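Local coordinates for Non-structural maintenance of chromosomes element 1 homolog (Xenopus laevis, PDB 7DG2), which probably acts as a RING-type E3 ubiquitin ligase together with a MAGE protein, as a subunit of the SMC5-SMC6 complex that serves DNA repair, at residues A[62-67]-A[77-82]. Residues are numbered along the deposited sequence; the frame is centred on the assembly and turned at random.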
loop_
_atom_site.group_PDB
_atom_site.type_symbol
_atom_site.label_atom_id
_atom_site.label_comp_id
_atom_site.label_asym_id
_atom_site.label_seq_id
_atom_site.Cartn_x
_atom_site.Cartn_y
_atom_site.Cartn_z
ATOM N N MET A 62 2.275 15.136 5.077
ATOM C CA MET A 62 3.034 14.060 4.464
ATOM C C MET A 62 4.371 14.638 4.011
ATOM O O MET A 62 4.458 15.818 3.661
ATOM C CB MET A 62 2.272 13.467 3.257
ATOM C CG MET A 62 0.871 12.960 3.613
ATOM S SD MET A 62 -0.087 12.615 2.117
ATOM C CE MET A 62 0.994 11.447 1.345
ATOM N N THR A 63 5.422 13.821 4.046
ATOM C CA THR A 63 6.686 14.296 3.495
ATOM C C THR A 63 7.513 13.111 3.025
ATOM O O THR A 63 7.330 11.977 3.480
ATOM C CB THR A 63 7.464 15.147 4.520
ATOM O OG1 THR A 63 8.457 15.925 3.832
ATOM C CG2 THR A 63 8.148 14.283 5.553
ATOM N N ILE A 64 8.404 13.374 2.077
ATOM C CA ILE A 64 9.376 12.384 1.631
ATOM C C ILE A 64 10.660 12.674 2.393
ATOM O O ILE A 64 11.347 13.664 2.113
ATOM C CB ILE A 64 9.594 12.439 0.114
ATOM C CG1 ILE A 64 8.291 12.123 -0.622
ATOM C CG2 ILE A 64 10.699 11.451 -0.282
ATOM C CD1 ILE A 64 8.324 12.464 -2.135
ATOM N N GLU A 65 10.956 11.835 3.387
ATOM C CA GLU A 65 12.118 11.989 4.249
ATOM C C GLU A 65 13.285 11.164 3.728
ATOM O O GLU A 65 13.101 10.182 3.013
ATOM C CB GLU A 65 11.782 11.552 5.678
ATOM C CG GLU A 65 11.312 12.670 6.573
ATOM C CD GLU A 65 12.465 13.532 7.073
ATOM O OE1 GLU A 65 13.557 13.496 6.466
ATOM O OE2 GLU A 65 12.284 14.237 8.084
ATOM N N LYS A 66 14.501 11.575 4.100
ATOM C CA LYS A 66 15.713 10.803 3.846
ATOM C C LYS A 66 16.316 10.338 5.166
ATOM O O LYS A 66 16.301 11.075 6.158
ATOM C CB LYS A 66 16.774 11.623 3.104
ATOM C CG LYS A 66 16.375 12.129 1.754
ATOM C CD LYS A 66 17.571 12.819 1.088
ATOM C CE LYS A 66 18.791 11.905 1.058
ATOM N NZ LYS A 66 20.003 12.578 0.501
ATOM N N GLY A 67 16.849 9.122 5.169
ATOM C CA GLY A 67 17.512 8.590 6.343
ATOM C C GLY A 67 18.573 7.587 5.943
ATOM O O GLY A 67 18.743 7.276 4.763
ATOM N N TYR A 77 14.803 6.754 1.103
ATOM C CA TYR A 77 13.734 7.736 1.022
ATOM C C TYR A 77 12.438 7.068 1.457
ATOM O O TYR A 77 12.161 5.931 1.061
ATOM C CB TYR A 77 13.563 8.277 -0.399
ATOM C CG TYR A 77 14.695 9.176 -0.854
ATOM C CD1 TYR A 77 15.939 8.647 -1.181
ATOM C CD2 TYR A 77 14.512 10.548 -0.964
ATOM C CE1 TYR A 77 16.975 9.473 -1.602
ATOM C CE2 TYR A 77 15.545 11.374 -1.398
ATOM C CZ TYR A 77 16.770 10.828 -1.698
ATOM O OH TYR A 77 17.796 11.659 -2.124
ATOM N N ALA A 78 11.655 7.757 2.279
ATOM C CA ALA A 78 10.384 7.194 2.723
ATOM C C ALA A 78 9.296 8.257 2.721
ATOM O O ALA A 78 9.537 9.405 3.106
ATOM C CB ALA A 78 10.490 6.587 4.126
ATOM N N LEU A 79 8.092 7.860 2.305
ATOM C CA LEU A 79 6.909 8.706 2.400
ATOM C C LEU A 79 6.309 8.489 3.785
ATOM O O LEU A 79 5.846 7.386 4.095
ATOM C CB LEU A 79 5.900 8.353 1.306
ATOM C CG LEU A 79 4.610 9.183 1.349
ATOM C CD1 LEU A 79 4.911 10.677 1.093
ATOM C CD2 LEU A 79 3.618 8.653 0.311
ATOM N N VAL A 80 6.340 9.522 4.623
ATOM C CA VAL A 80 5.946 9.368 6.019
ATOM C C VAL A 80 4.803 10.321 6.351
ATOM O O VAL A 80 4.666 11.408 5.782
ATOM C CB VAL A 80 7.144 9.579 6.982
ATOM C CG1 VAL A 80 8.207 8.530 6.715
ATOM C CG2 VAL A 80 7.736 10.972 6.849
ATOM N N ASN A 81 3.963 9.878 7.277
ATOM C CA ASN A 81 2.932 10.717 7.847
ATOM C C ASN A 81 3.521 11.571 8.963
ATOM O O ASN A 81 4.456 11.163 9.656
ATOM C CB ASN A 81 1.803 9.846 8.381
ATOM C CG ASN A 81 0.710 10.656 9.002
ATOM O OD1 ASN A 81 0.291 11.665 8.440
ATOM N ND2 ASN A 81 0.254 10.243 10.180
ATOM N N ARG A 82 2.972 12.770 9.139
ATOM C CA ARG A 82 3.572 13.715 10.071
ATOM C C ARG A 82 2.565 14.307 11.053
ATOM O O ARG A 82 2.879 15.301 11.716
ATOM C CB ARG A 82 4.303 14.820 9.297
ATOM C CG ARG A 82 5.725 14.396 8.857
ATOM C CD ARG A 82 6.597 14.268 10.108
ATOM N NE ARG A 82 7.873 13.553 9.969
ATOM C CZ ARG A 82 8.054 12.263 10.269
ATOM N NH1 ARG A 82 7.030 11.512 10.684
ATOM N NH2 ARG A 82 9.268 11.718 10.157
HETATM O O HOH W 1 9.687 15.402 8.731
#
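Thr63 and Val80 face each other as a hydrogen-bonded antiparallel pair: Val80 N gives a nearly straight bond to Thr63 O (2.9 Å, 172° at the hydrogen), and Thr63 N returns one to Val80 O. Glu65 and Ala78, two residues after Thr63 and two before Val80, repeat the exchange, with Glu65 N 2.8 Å from Ala78 O. In the non-hydrogen-bonded pairs between and beyond, the CA-H groups of Met62, Ile64, Tyr77 and Leu79 lean on the same four carbonyl oxygens. On the face with Met62, Ile64, Tyr77 and Leu79 the contacts are apolar, and Lys66 joins through its methylenes. Met62, bent at chi3 (57°), swings CE to 4.0 Å from Leu79 CD2, while Ile64 sets CG1 against Leu79 CD1 and brings CG2 to the Tyr77 ring in its plane, at the CD2 edge. Lys66 runs alongside that tyrosine: CG sits over one ring face, offset toward the rim, in a CH-pi contact 3.8 Å from the centroid, and CD and CE follow the ring to Tyr77 OH, CE 3.3 Å from it. These strands form a beta hairpin within the Nse1 family region, and strand 20-22 extends the sheet beyond 75-81. Helices 6-18 and 46-57 cover the Ile64 and Leu79 side, where Phe68 of the Nse4 chain packs on Met62 and Leu79. The other face mixes methyls and charge: Thr63 CG2 touches Val80 CG2 at 3.6 Å, and this valine methyl also lies beneath the centre of the Arg82 guanidinium, 3.6 Å from its plane. Glu65 OE2 and Arg82 NE share a water, 2.9 Å from each, that sits in the guanidinium plane, bridging charges too far apart for a salt bridge. Arg82 NH2 hydrogen-bonds to Met167 O and NH1 to Glu168 O, both on helix 163-176.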